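Local coordinates for protein putative branched-chain amino acid aminotransferase IlvE (Streptococcus mutans, PDB 4DQN) that probably transfers the amino group of leucine, isoleucine or valine to 2-oxoglutarate, using pyridoxal 5'-phosphate as cofactor, in branched-chain amino acid metabolism, at residues P119-G124 with F330-A335; D175-A180 with A217-I222; L257-H262 with E337-K342; S50-H55 with H143-Y148; F23-Y28 with I104-Q109. All blocks are in the same frame, centred on the assembly; numbering follows the deposited sequence.

Contact 1: P119-G124 with F330-A335; sequences PPYGTG and FGDVKA
The phenol of Tyr121 meets the carboxylate of Asp332 at the surface, the two approaching from opposite directions. Tyr121 OH donates to Asp332 OD1 at 2.7 Å, arriving on the syn side of that oxygen but 28° out of the carboxylate plane. The other oxygen is nearly as close, with Asp332 OD2 2.8 Å from Tyr121 OH, and the carboxylate stands almost at right angles to the ring whose edge it meets. The phenol gets there because Tyr121 CG lies anti to the backbone N (chi1 -177°), carrying the ring across toward 330-335. Beside this pair, Phe330 turns its ring edge to Gly124, with Phe330 CZ 3.7 Å from Gly124 O, while Tyr67 meets the Phe330 ring edge-to-face. The 330-335 loop leaves helix 316-329 through a Schellman motif in which Gly331 takes the positive phi, and Asp332 follows directly after that reversal. On the facing side, Gly122 is preceded by a cis peptide bond. Pro120 O helps shape this turn by accepting two bonds from Thr123, one from the backbone N and one from OG1 at 2.9 Å. Farther out, Arg68 NE donates to Pro119 O, and Val333 packs back on helix 316-329 at Glu324 and Ile328.

Contact 2: D175-A180 with A217-I222; sequences DYDRAA and ATHTKI
His219 reaches from the 217-222 loop to the carboxylate of Asp177, and its imidazole edge does the touching on that side. From CB, the first torsion puts CG anti to the carbonyl carbon (chi1 -80°), which aims the ring at the 175-180 loop. ND1, on one flank of the ring, is held by Asp174 OD1, just ahead of that loop. His219 CE1 comes next, 3.2 Å from Asp177 OD1 and 4.3 Å from Tyr176 O, both near the ring plane. At the tip, His219 NE2 makes a bent, weak hydrogen bond to Asp177 OD1, 2.8 Å long with an N-H...O angle of only 128°. The carboxylate is turned 51° from the imidazole plane. The two loops follow strands 168-172 and 211-214, parallel neighbours in the mixed sheet, and the histidine spans the gap between them at their ends. A water 2.8 Å from His219 NE2 also donates to Asp177 OD2 at 2.6 Å, giving the imidazole a second route to the same carboxylate. Asp177 OD2 further accepts from His182 N of the second subunit, and Asp177 packs on Pro181 of that subunit.

Contact 3: L257-H262 with E337-K342; sequences LYLAEH and EGWIYK
Tyr258 and Trp339 lean against each other at a slant. The phenol plane and the six-membered ring of the indole are inclined by 57°, with centroids 4.9 Å apart, an oblique aromatic pair that is neither a stack nor edge-to-face. Trp339 CZ2 sits over one face of Tyr258, displaced toward the rim near CG, and the closest approach is Trp339 CZ2 to Tyr258 CG at 3.5 Å. On the opposite face of the phenol His262 lays its CD2 over the ring centre, so Tyr258 is held between a residue one helical turn on and the incoming tryptophan. A chi1 of -173° sets Tyr258 CG opposite the backbone nitrogen and swings the ring off helix 251-262 toward 337-342. Leu259, the next residue, touches the neighbouring corner of the indole: Leu259 CD2 lies 3.9 Å from Trp339 CH2. Together the two helix residues receive Trp339 CZ2, CH2 and CZ3.

The contact joins the last turns of helix 251-262 to the approach of strand 340-342, an edge strand of the antiparallel sheet. Elsewhere around the indole, Arg78 makes a cation-pi contact and Phe77 meets it with its ring plane about perpendicular. At the polar end a water lies 3.1 Å from Tyr258 OH and donates to Glu337 O at 3.2 Å. Direct contact between the segments is therefore apolar and aromatic, held by shape and dispersion, while the polar link between Tyr258 OH and Glu337 O runs through a water.

Contact 4: S50-H55 with H143-Y148; sequences SSPALH and HPADEY
His143 opens the connection that leads into strand 147-157 of the antiparallel sheet, and it touches the short helix 52-55 through its backbone: His143 O comes within 4.3 Å of Pro52 CG. That carbonyl is buried here with no polar partner in the model. The imidazole turns away from the helix, and His143 ND1 makes a weak hydrogen bond of 3.0 Å to Pro144 O. The main touch falls on Ala145, whose methyl points at the helix and meets the proline ring, with Ala145 CB 3.7 Å from Pro52 CG and 4.1 Å from Pro52 CD. Ala145 N is bound by Gln58 OE1, and Gln58 also packs on Pro52, so one glutamine touches both segments. Farther along, Glu147 lies beside Val136 of the neighbouring strand 126-136. Tyr148 then folds its ring back over Ala145, with Ala145 CB above one face and offset toward the rim; the methyl thus lies between an aromatic ring and a proline.

Pro52 is the first residue of its helix, where a proline costs no backbone bond, while Ser51 O accepts from Leu54 N and His55 N. This helix also borders the second subunit, Leu54 packing there on Leu45 of that subunit. Back in the strand, the phenol of Tyr148, weakly bonded also to Gln58 NE2, closes on its own segment, Tyr148 OH making a weak 2.7 Å bond to Ala145 O.

Contact 5: F23-Y28 with I104-Q109; sequences FRYISY and IDAAKQ
Tyr25 on strand 24-30 and Ala106 on helix 100-113 bring their backbones to 6.4 Å between CA atoms, close enough for an alanine to sit directly on an aromatic ring. This is helix-on-sheet packing: the helix lies against the antiparallel sheet near strands 24-30 and 147-157, and Ala106 also touches Ile152 of the latter. The meeting is a well-centred CH-pi contact, with Ala106 CB 3.4 Å from the centroid of the Tyr25 ring and only 4° off its normal. All six ring carbons are therefore almost equally far from the methyl. In Tyr25 a chi1 of 172° swings CG away from the backbone nitrogen and turns one ring face to the helix.

Gln109, one turn beyond Ala106, comes to the ring from its edge instead. Gln109 NE2 lies 3.8 Å from Tyr25 CE2, and the amide plane stands at 84° to the ring. What fixes the amide's rotation is a bond back along the helix, from Gln109 NE2 to Asp105 OD2, 2.7 Å long and nearly in the amide plane. The phenol oxygen has its strongest partner outside both segments, Lys102 NZ, which also binds Ser27 OG. A water also joins the polar side, lying 3.2 Å from Tyr25 OH and donating to Asp105 OD2 at 2.9 Å, so that Asp105 OD2 receives both this water and the Gln109 amide.

From the N terminus, contact 5 opens first, on strand 24-30, and contact 4 opens at helix 52-55. Contact 5 closes on helix 100-113 before contact 4 closes at strand 147-157, so the two loops cross, binding neighbouring strands of the antiparallel sheet. Contact 1 opens at 119-124, inside contact 4's loop, and crosses it as well. Contact 2 opens and closes within the long loop of contact 1, about 37 Å away between centres, among the turns of the mixed sheet. Contact 3 starts on helix 251-262 and crosses contact 1. They touch where Ala335 packs on Ile340, and strand 340-342 returns the C-terminal part to helix 100-113 of contact 5, through Lys342 and Lys108.

Contact 1: P119-G124 with F330-A335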
# COMPACT_ATOMS: atom_id res chain seq x y z
N PRO A 119 30.62 9.78 -0.92
CA PRO A 119 31.39 10.30 -2.05
C PRO A 119 32.26 11.50 -1.67
O PRO A 119 31.94 12.19 -0.70
CB PRO A 119 30.30 10.73 -3.04
CG PRO A 119 29.14 9.78 -2.72
CD PRO A 119 29.17 9.72 -1.22
N PRO A 120 33.35 11.72 -2.42
CA PRO A 120 34.24 12.85 -2.15
C PRO A 120 33.57 14.20 -2.40
O PRO A 120 32.71 14.31 -3.26
CB PRO A 120 35.38 12.65 -3.17
CG PRO A 120 35.31 11.22 -3.56
CD PRO A 120 33.85 10.87 -3.51
N TYR A 121 33.97 15.21 -1.64
CA TYR A 121 33.67 16.60 -1.95
C TYR A 121 34.54 16.94 -3.18
O TYR A 121 35.71 16.56 -3.20
CB TYR A 121 34.12 17.43 -0.74
CG TYR A 121 33.83 18.91 -0.82
CD1 TYR A 121 34.70 19.77 -1.49
CD2 TYR A 121 32.71 19.46 -0.21
CE1 TYR A 121 34.45 21.13 -1.55
CE2 TYR A 121 32.45 20.82 -0.27
CZ TYR A 121 33.32 21.65 -0.95
OH TYR A 121 33.07 23.00 -1.01
N GLY A 122 34.03 17.60 -4.22
CA GLY A 122 32.65 18.00 -4.41
C GLY A 122 32.12 17.39 -5.71
O GLY A 122 32.16 18.00 -6.79
N THR A 123 31.64 16.16 -5.59
CA THR A 123 31.02 15.44 -6.69
C THR A 123 29.57 15.88 -6.80
O THR A 123 28.94 15.69 -7.84
CB THR A 123 31.00 13.94 -6.35
OG1 THR A 123 30.51 13.77 -5.01
CG2 THR A 123 32.39 13.37 -6.42
N GLY A 124 29.05 16.46 -5.72
CA GLY A 124 27.62 16.68 -5.58
C GLY A 124 26.91 15.38 -5.22
O GLY A 124 25.68 15.33 -5.08
N PHE A 330 25.98 20.69 2.16
CA PHE A 330 27.37 20.28 2.00
C PHE A 330 28.35 21.07 2.87
O PHE A 330 29.56 20.83 2.82
CB PHE A 330 27.81 20.38 0.54
CG PHE A 330 27.24 19.31 -0.34
CD1 PHE A 330 27.91 18.11 -0.53
CD2 PHE A 330 26.04 19.51 -1.01
CE1 PHE A 330 27.39 17.12 -1.36
CE2 PHE A 330 25.51 18.53 -1.84
CZ PHE A 330 26.18 17.33 -2.01
N GLY A 331 27.82 22.00 3.66
CA GLY A 331 28.61 22.68 4.68
C GLY A 331 29.33 23.94 4.21
O GLY A 331 30.13 24.49 4.95
N ASP A 332 29.06 24.37 2.98
CA ASP A 332 29.73 25.55 2.42
C ASP A 332 29.02 26.85 2.76
O ASP A 332 29.56 27.93 2.51
CB ASP A 332 29.83 25.43 0.89
CG ASP A 332 30.72 24.29 0.44
OD1 ASP A 332 31.73 24.01 1.11
OD2 ASP A 332 30.39 23.67 -0.59
N VAL A 333 27.80 26.75 3.30
CA VAL A 333 27.02 27.93 3.70
C VAL A 333 26.57 27.78 5.15
O VAL A 333 26.20 26.68 5.56
CB VAL A 333 25.78 28.12 2.76
CG1 VAL A 333 24.88 29.24 3.25
CG2 VAL A 333 26.22 28.41 1.34
N LYS A 334 26.62 28.85 5.95
CA LYS A 334 26.21 28.76 7.36
C LYS A 334 24.78 28.24 7.49
O LYS A 334 23.87 28.73 6.80
CB LYS A 334 26.30 30.11 8.07
CG LYS A 334 26.26 29.98 9.60
CD LYS A 334 25.76 31.27 10.26
CE LYS A 334 26.29 31.44 11.67
NZ LYS A 334 26.28 30.20 12.50
N ALA A 335 24.58 27.29 8.39
CA ALA A 335 23.28 26.62 8.53
C ALA A 335 22.38 27.32 9.51
O ALA A 335 22.86 28.00 10.43
CB ALA A 335 23.48 25.19 8.99

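Contact 2: D175-A180 with A217-I222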
# COMPACT_ATOMS: atom_id res chain seq x y z
N ASP A 175 -7.05 10.89 -14.41
CA ASP A 175 -7.67 9.59 -14.10
C ASP A 175 -6.81 8.66 -13.22
O ASP A 175 -7.04 7.44 -13.19
CB ASP A 175 -8.12 8.87 -15.38
CG ASP A 175 -7.04 8.81 -16.45
OD1 ASP A 175 -6.11 9.65 -16.41
OD2 ASP A 175 -7.13 7.94 -17.34
N TYR A 176 -5.83 9.22 -12.50
CA TYR A 176 -5.09 8.46 -11.47
C TYR A 176 -4.90 9.28 -10.19
O TYR A 176 -4.60 10.48 -10.24
CB TYR A 176 -3.72 7.97 -11.98
CG TYR A 176 -3.78 7.11 -13.21
CD1 TYR A 176 -3.54 7.65 -14.47
CD2 TYR A 176 -4.09 5.75 -13.13
CE1 TYR A 176 -3.60 6.87 -15.60
CE2 TYR A 176 -4.15 4.97 -14.27
CZ TYR A 176 -3.91 5.54 -15.50
OH TYR A 176 -3.96 4.78 -16.65
N ASP A 177 -5.07 8.63 -9.04
CA ASP A 177 -4.75 9.25 -7.76
C ASP A 177 -3.67 8.42 -7.07
O ASP A 177 -3.72 7.19 -7.09
CB ASP A 177 -5.99 9.31 -6.84
CG ASP A 177 -7.14 10.10 -7.45
OD1 ASP A 177 -6.90 11.22 -7.98
OD2 ASP A 177 -8.29 9.61 -7.37
N ARG A 178 -2.69 9.08 -6.44
CA ARG A 178 -1.72 8.33 -5.65
C ARG A 178 -2.25 8.11 -4.23
O ARG A 178 -1.78 7.23 -3.51
CB ARG A 178 -0.34 9.00 -5.64
CG ARG A 178 -0.26 10.32 -4.93
CD ARG A 178 1.09 10.41 -4.20
NE ARG A 178 2.18 9.96 -5.07
CZ ARG A 178 3.32 9.43 -4.62
NH1 ARG A 178 3.52 9.26 -3.32
NH2 ARG A 178 4.26 9.05 -5.49
N ALA A 179 -3.25 8.89 -3.84
CA ALA A 179 -3.84 8.78 -2.50
C ALA A 179 -5.30 9.25 -2.45
O ALA A 179 -5.73 10.07 -3.28
CB ALA A 179 -3.01 9.56 -1.50
N ALA A 180 -6.04 8.72 -1.48
CA ALA A 180 -7.44 9.10 -1.24
C ALA A 180 -7.50 10.40 -0.43
O ALA A 180 -6.50 10.77 0.20
CB ALA A 180 -8.13 7.98 -0.48
N ALA A 217 -10.31 14.77 -4.29
CA ALA A 217 -11.72 15.13 -4.16
C ALA A 217 -12.24 15.85 -5.40
O ALA A 217 -13.22 15.41 -6.02
CB ALA A 217 -11.94 16.00 -2.92
N THR A 218 -11.60 16.96 -5.75
CA THR A 218 -12.13 17.84 -6.78
C THR A 218 -11.28 17.95 -8.06
O THR A 218 -11.77 18.42 -9.09
CB THR A 218 -12.37 19.26 -6.21
OG1 THR A 218 -11.13 19.94 -6.07
CG2 THR A 218 -13.04 19.16 -4.85
N HIS A 219 -10.02 17.53 -7.98
CA HIS A 219 -9.09 17.64 -9.11
C HIS A 219 -9.04 19.06 -9.67
O HIS A 219 -9.24 19.28 -10.87
CB HIS A 219 -9.42 16.61 -10.20
CG HIS A 219 -8.91 15.24 -9.90
ND1 HIS A 219 -7.90 14.64 -10.63
CD2 HIS A 219 -9.26 14.35 -8.95
CE1 HIS A 219 -7.65 13.44 -10.13
NE2 HIS A 219 -8.46 13.24 -9.10
N THR A 220 -8.78 20.02 -8.79
CA THR A 220 -8.67 21.41 -9.21
C THR A 220 -7.41 22.09 -8.65
O THR A 220 -7.04 23.19 -9.08
CB THR A 220 -9.92 22.19 -8.80
OG1 THR A 220 -9.93 23.46 -9.46
CG2 THR A 220 -9.92 22.40 -7.30
N LYS A 221 -6.76 21.42 -7.70
CA LYS A 221 -5.58 21.98 -7.03
C LYS A 221 -4.44 20.97 -7.09
O LYS A 221 -4.66 19.76 -7.03
CB LYS A 221 -5.91 22.27 -5.57
CG LYS A 221 -7.08 23.21 -5.37
CD LYS A 221 -7.53 23.23 -3.91
CE LYS A 221 -7.89 21.82 -3.45
NZ LYS A 221 -8.22 21.74 -2.00
N ILE A 222 -3.22 21.47 -7.21
CA ILE A 222 -2.04 20.62 -7.29
C ILE A 222 -1.72 20.02 -5.93
O ILE A 222 -1.75 20.71 -4.91
CB ILE A 222 -0.81 21.39 -7.82
CG1 ILE A 222 -1.02 21.76 -9.29
CG2 ILE A 222 0.46 20.58 -7.67
CD1 ILE A 222 0.14 22.55 -9.90
O HOH W 1 -10.13 11.33 -7.92

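Contact 3: L257-H262 with E337-K342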
# COMPACT_ATOMS: atom_id res chain seq x y z
N LEU A 257 10.92 26.62 2.30
CA LEU A 257 10.04 27.60 2.95
C LEU A 257 10.84 28.48 3.89
O LEU A 257 10.72 29.72 3.89
CB LEU A 257 9.00 26.85 3.77
CG LEU A 257 7.50 26.94 3.51
CD1 LEU A 257 7.16 27.65 2.22
CD2 LEU A 257 6.89 25.54 3.54
N TYR A 258 11.64 27.82 4.72
CA TYR A 258 12.45 28.49 5.73
C TYR A 258 13.48 29.40 5.08
O TYR A 258 13.58 30.57 5.43
CB TYR A 258 13.13 27.43 6.60
CG TYR A 258 13.88 27.98 7.80
CD1 TYR A 258 15.14 28.56 7.65
CD2 TYR A 258 13.34 27.89 9.06
CE1 TYR A 258 15.82 29.05 8.75
CE2 TYR A 258 14.02 28.38 10.16
CZ TYR A 258 15.26 28.95 10.00
OH TYR A 258 15.94 29.43 11.10
N LEU A 259 14.26 28.86 4.14
CA LEU A 259 15.34 29.65 3.53
C LEU A 259 14.79 30.80 2.69
O LEU A 259 15.33 31.90 2.74
CB LEU A 259 16.26 28.76 2.69
CG LEU A 259 16.96 27.65 3.47
CD1 LEU A 259 17.78 26.76 2.55
CD2 LEU A 259 17.85 28.25 4.57
N ALA A 260 13.72 30.56 1.94
CA ALA A 260 13.09 31.63 1.16
C ALA A 260 12.79 32.85 2.03
O ALA A 260 13.07 33.99 1.64
CB ALA A 260 11.81 31.11 0.49
N GLU A 261 12.22 32.61 3.20
CA GLU A 261 11.91 33.70 4.13
C GLU A 261 13.16 34.27 4.78
O GLU A 261 13.44 35.47 4.67
CB GLU A 261 10.92 33.24 5.22
CG GLU A 261 10.54 34.34 6.22
CD GLU A 261 9.55 33.89 7.28
OE1 GLU A 261 8.97 32.79 7.13
OE2 GLU A 261 9.35 34.62 8.27
N HIS A 262 13.92 33.41 5.47
CA HIS A 262 14.96 33.91 6.38
C HIS A 262 16.28 34.27 5.70
O HIS A 262 17.14 34.93 6.31
CB HIS A 262 15.17 32.92 7.53
CG HIS A 262 13.94 32.72 8.38
ND1 HIS A 262 13.39 33.74 9.12
CD2 HIS A 262 13.15 31.64 8.58
CE1 HIS A 262 12.32 33.29 9.75
NE2 HIS A 262 12.15 32.02 9.44
N GLU A 337 20.20 27.27 12.87
CA GLU A 337 20.40 26.53 14.11
C GLU A 337 19.68 25.18 14.11
O GLU A 337 18.52 25.10 13.72
CB GLU A 337 19.90 27.37 15.29
CG GLU A 337 20.46 26.97 16.63
CD GLU A 337 21.89 27.43 16.81
OE1 GLU A 337 22.48 27.99 15.85
OE2 GLU A 337 22.44 27.24 17.92
N GLY A 338 20.38 24.13 14.53
CA GLY A 338 19.77 22.82 14.72
C GLY A 338 19.61 21.95 13.49
O GLY A 338 19.12 20.83 13.60
N TRP A 339 20.01 22.44 12.31
CA TRP A 339 19.83 21.68 11.07
C TRP A 339 20.89 20.63 10.80
O TRP A 339 20.59 19.55 10.27
CB TRP A 339 19.77 22.61 9.86
CG TRP A 339 18.46 23.32 9.68
CD1 TRP A 339 17.51 23.56 10.64
CD2 TRP A 339 17.96 23.88 8.47
NE1 TRP A 339 16.45 24.25 10.09
CE2 TRP A 339 16.70 24.46 8.76
CE3 TRP A 339 18.45 23.96 7.16
CZ2 TRP A 339 15.93 25.10 7.78
CZ3 TRP A 339 17.69 24.61 6.19
CH2 TRP A 339 16.44 25.17 6.51
N ILE A 340 22.14 20.94 11.12
CA ILE A 340 23.23 20.05 10.78
C ILE A 340 23.57 19.12 11.94
O ILE A 340 23.67 19.56 13.09
CB ILE A 340 24.49 20.83 10.39
CG1 ILE A 340 24.19 21.82 9.26
CG2 ILE A 340 25.61 19.88 10.00
CD1 ILE A 340 23.55 21.20 8.00
N TYR A 341 23.73 17.84 11.64
CA TYR A 341 24.11 16.83 12.62
C TYR A 341 25.39 16.16 12.14
O TYR A 341 25.35 15.33 11.22
CB TYR A 341 23.03 15.77 12.75
CG TYR A 341 21.80 16.18 13.52
CD1 TYR A 341 20.93 17.14 13.03
CD2 TYR A 341 21.50 15.57 14.73
CE1 TYR A 341 19.81 17.49 13.73
CE2 TYR A 341 20.39 15.92 15.44
CZ TYR A 341 19.54 16.88 14.94
OH TYR A 341 18.41 17.22 15.66
N LYS A 342 26.51 16.53 12.75
CA LYS A 342 27.80 15.93 12.41
C LYS A 342 27.78 14.46 12.80
O LYS A 342 27.31 14.10 13.87
CB LYS A 342 28.95 16.65 13.12
CG LYS A 342 29.08 18.11 12.74
CD LYS A 342 29.14 18.27 11.22
CE LYS A 342 30.51 17.93 10.68
NZ LYS A 342 30.70 18.51 9.32
O HOH W 2 16.11 27.15 13.25

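Contact 4: S50-H55 with H143-Y148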
# COMPACT_ATOMS: atom_id res chain seq x y z
N SER A 50 3.75 -14.69 6.29
CA SER A 50 2.51 -14.06 6.69
C SER A 50 2.71 -12.65 7.26
O SER A 50 1.82 -12.14 7.96
CB SER A 50 1.83 -14.92 7.75
OG SER A 50 0.47 -14.54 7.84
N SER A 51 3.85 -12.02 6.94
CA SER A 51 4.16 -10.67 7.45
C SER A 51 3.16 -9.63 6.93
O SER A 51 2.98 -9.51 5.72
CB SER A 51 5.56 -10.24 7.00
OG SER A 51 6.58 -11.04 7.58
N PRO A 52 2.56 -8.84 7.84
CA PRO A 52 1.66 -7.75 7.43
C PRO A 52 2.28 -6.74 6.45
O PRO A 52 1.53 -6.13 5.71
CB PRO A 52 1.33 -7.04 8.76
CG PRO A 52 1.39 -8.17 9.77
CD PRO A 52 2.58 -9.01 9.31
N ALA A 53 3.60 -6.57 6.44
CA ALA A 53 4.19 -5.67 5.45
C ALA A 53 3.92 -6.17 4.03
O ALA A 53 3.82 -5.37 3.10
CB ALA A 53 5.69 -5.51 5.70
N LEU A 54 3.77 -7.48 3.88
CA LEU A 54 3.60 -8.10 2.57
C LEU A 54 2.13 -8.27 2.17
O LEU A 54 1.80 -8.22 0.98
CB LEU A 54 4.29 -9.47 2.53
CG LEU A 54 5.80 -9.49 2.74
CD1 LEU A 54 6.27 -10.94 2.88
CD2 LEU A 54 6.51 -8.79 1.58
N HIS A 55 1.26 -8.49 3.15
CA HIS A 55 -0.16 -8.71 2.85
C HIS A 55 -1.02 -7.46 2.98
O HIS A 55 -1.91 -7.22 2.16
CB HIS A 55 -0.74 -9.82 3.74
CG HIS A 55 -0.08 -11.15 3.54
ND1 HIS A 55 -0.65 -12.16 2.80
CD2 HIS A 55 1.13 -11.61 3.94
CE1 HIS A 55 0.17 -13.20 2.77
NE2 HIS A 55 1.26 -12.89 3.45
N HIS A 143 -4.88 -6.80 10.39
CA HIS A 143 -4.61 -6.41 11.77
C HIS A 143 -3.15 -5.98 11.85
O HIS A 143 -2.32 -6.45 11.06
CB HIS A 143 -4.85 -7.63 12.67
CG HIS A 143 -4.87 -7.32 14.12
ND1 HIS A 143 -3.79 -7.54 14.95
CD2 HIS A 143 -5.85 -6.81 14.91
CE1 HIS A 143 -4.10 -7.18 16.18
NE2 HIS A 143 -5.34 -6.73 16.19
N PRO A 144 -2.81 -5.08 12.79
CA PRO A 144 -1.37 -4.75 12.86
C PRO A 144 -0.53 -5.92 13.39
O PRO A 144 -1.03 -6.75 14.16
CB PRO A 144 -1.31 -3.55 13.82
CG PRO A 144 -2.61 -3.59 14.59
CD PRO A 144 -3.63 -4.21 13.66
N ALA A 145 0.73 -5.97 12.98
CA ALA A 145 1.69 -6.93 13.52
C ALA A 145 1.92 -6.69 15.01
O ALA A 145 1.64 -5.60 15.53
CB ALA A 145 3.03 -6.82 12.77
N ASP A 146 2.47 -7.68 15.70
CA ASP A 146 3.06 -7.37 17.00
C ASP A 146 4.58 -7.48 17.00
O ASP A 146 5.23 -7.22 18.01
CB ASP A 146 2.40 -8.12 18.17
CG ASP A 146 2.31 -9.60 17.95
OD1 ASP A 146 3.21 -10.17 17.29
OD2 ASP A 146 1.34 -10.19 18.47
N GLU A 147 5.14 -7.84 15.84
CA GLU A 147 6.60 -7.81 15.64
C GLU A 147 6.95 -6.84 14.50
O GLU A 147 6.26 -6.80 13.49
CB GLU A 147 7.12 -9.21 15.30
CG GLU A 147 6.97 -10.23 16.42
CD GLU A 147 7.39 -11.63 16.00
OE1 GLU A 147 8.41 -11.76 15.29
OE2 GLU A 147 6.69 -12.60 16.37
N TYR A 148 8.01 -6.06 14.67
CA TYR A 148 8.41 -5.12 13.62
C TYR A 148 9.91 -5.14 13.40
O TYR A 148 10.68 -5.48 14.31
CB TYR A 148 7.96 -3.70 13.98
CG TYR A 148 6.46 -3.58 14.03
CD1 TYR A 148 5.75 -3.96 15.16
CD2 TYR A 148 5.74 -3.12 12.92
CE1 TYR A 148 4.37 -3.89 15.20
CE2 TYR A 148 4.35 -3.04 12.94
CZ TYR A 148 3.68 -3.41 14.10
OH TYR A 148 2.31 -3.33 14.14

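Contact 5: F23-Y28 with I104-Q109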
# COMPACT_ATOMS: atom_id res chain seq x y z
N PHE A 23 27.55 -2.83 5.54
CA PHE A 23 26.79 -2.87 6.80
C PHE A 23 25.46 -2.14 6.73
O PHE A 23 25.36 -1.10 6.07
CB PHE A 23 27.63 -2.26 7.94
CG PHE A 23 28.91 -2.99 8.18
CD1 PHE A 23 28.92 -4.19 8.89
CD2 PHE A 23 30.11 -2.50 7.68
CE1 PHE A 23 30.11 -4.88 9.10
CE2 PHE A 23 31.29 -3.18 7.88
CZ PHE A 23 31.30 -4.37 8.59
N ARG A 24 24.42 -2.70 7.37
CA ARG A 24 23.17 -1.97 7.62
C ARG A 24 22.88 -2.09 9.08
O ARG A 24 23.32 -3.04 9.73
CB ARG A 24 21.94 -2.60 6.97
CG ARG A 24 22.01 -2.97 5.55
CD ARG A 24 22.08 -4.46 5.41
NE ARG A 24 23.46 -4.80 5.22
CZ ARG A 24 24.14 -4.51 4.13
NH1 ARG A 24 23.56 -3.90 3.09
NH2 ARG A 24 25.40 -4.87 4.08
N TYR A 25 22.08 -1.15 9.59
CA TYR A 25 21.53 -1.24 10.93
C TYR A 25 20.21 -2.02 10.90
O TYR A 25 19.42 -1.89 9.96
CB TYR A 25 21.29 0.17 11.45
CG TYR A 25 20.55 0.30 12.76
CD1 TYR A 25 19.16 0.22 12.83
CD2 TYR A 25 21.24 0.58 13.93
CE1 TYR A 25 18.48 0.38 14.03
CE2 TYR A 25 20.58 0.74 15.14
CZ TYR A 25 19.20 0.64 15.18
OH TYR A 25 18.56 0.81 16.38
N ILE A 26 19.97 -2.81 11.94
CA ILE A 26 18.69 -3.51 12.07
C ILE A 26 18.31 -3.63 13.54
O ILE A 26 19.16 -3.87 14.40
CB ILE A 26 18.70 -4.91 11.38
CG1 ILE A 26 17.29 -5.47 11.26
CG2 ILE A 26 19.61 -5.89 12.13
CD1 ILE A 26 17.18 -6.68 10.30
N SER A 27 17.03 -3.43 13.83
CA SER A 27 16.52 -3.49 15.19
C SER A 27 15.16 -4.17 15.11
O SER A 27 14.40 -3.93 14.16
CB SER A 27 16.38 -2.08 15.78
OG SER A 27 15.89 -2.11 17.12
N TYR A 28 14.87 -5.02 16.09
CA TYR A 28 13.63 -5.78 16.10
C TYR A 28 12.74 -5.30 17.24
O TYR A 28 13.22 -5.03 18.34
CB TYR A 28 13.91 -7.29 16.26
CG TYR A 28 14.65 -7.92 15.10
CD1 TYR A 28 16.03 -7.82 14.98
CD2 TYR A 28 13.96 -8.64 14.12
CE1 TYR A 28 16.71 -8.40 13.92
CE2 TYR A 28 14.64 -9.24 13.05
CZ TYR A 28 16.01 -9.11 12.97
OH TYR A 28 16.69 -9.68 11.92
N ILE A 104 18.19 8.76 14.80
CA ILE A 104 19.35 9.55 14.40
C ILE A 104 20.63 8.77 14.71
O ILE A 104 21.55 8.74 13.90
CB ILE A 104 19.36 10.92 15.09
CG1 ILE A 104 18.22 11.78 14.54
CG2 ILE A 104 20.68 11.65 14.85
CD1 ILE A 104 18.05 13.08 15.33
N ASP A 105 20.67 8.13 15.87
CA ASP A 105 21.82 7.31 16.22
C ASP A 105 22.02 6.20 15.22
O ASP A 105 23.16 5.89 14.83
CB ASP A 105 21.67 6.70 17.62
CG ASP A 105 22.79 5.75 17.94
OD1 ASP A 105 23.91 6.24 18.18
OD2 ASP A 105 22.57 4.52 17.93
N ALA A 106 20.93 5.57 14.80
CA ALA A 106 21.03 4.48 13.84
C ALA A 106 21.58 4.98 12.51
O ALA A 106 22.43 4.33 11.90
CB ALA A 106 19.68 3.83 13.63
N ALA A 107 21.06 6.11 12.05
CA ALA A 107 21.55 6.72 10.82
C ALA A 107 23.05 6.99 10.89
O ALA A 107 23.79 6.66 9.97
CB ALA A 107 20.80 8.02 10.54
N LYS A 108 23.50 7.60 11.98
CA LYS A 108 24.93 7.84 12.16
C LYS A 108 25.77 6.56 12.15
O LYS A 108 26.83 6.53 11.52
CB LYS A 108 25.18 8.61 13.46
CG LYS A 108 24.66 10.03 13.41
CD LYS A 108 25.15 10.81 14.62
CE LYS A 108 24.70 12.26 14.55
NZ LYS A 108 25.16 13.07 15.74
N GLN A 109 25.30 5.51 12.84
CA GLN A 109 26.01 4.23 12.83
C GLN A 109 26.21 3.70 11.42
O GLN A 109 27.27 3.15 11.11
CB GLN A 109 25.25 3.17 13.63
CG GLN A 109 25.32 3.31 15.14
CD GLN A 109 24.70 2.12 15.84
OE1 GLN A 109 25.09 0.98 15.60
NE2 GLN A 109 23.70 2.37 16.68
O HOH W 3 19.96 3.37 17.58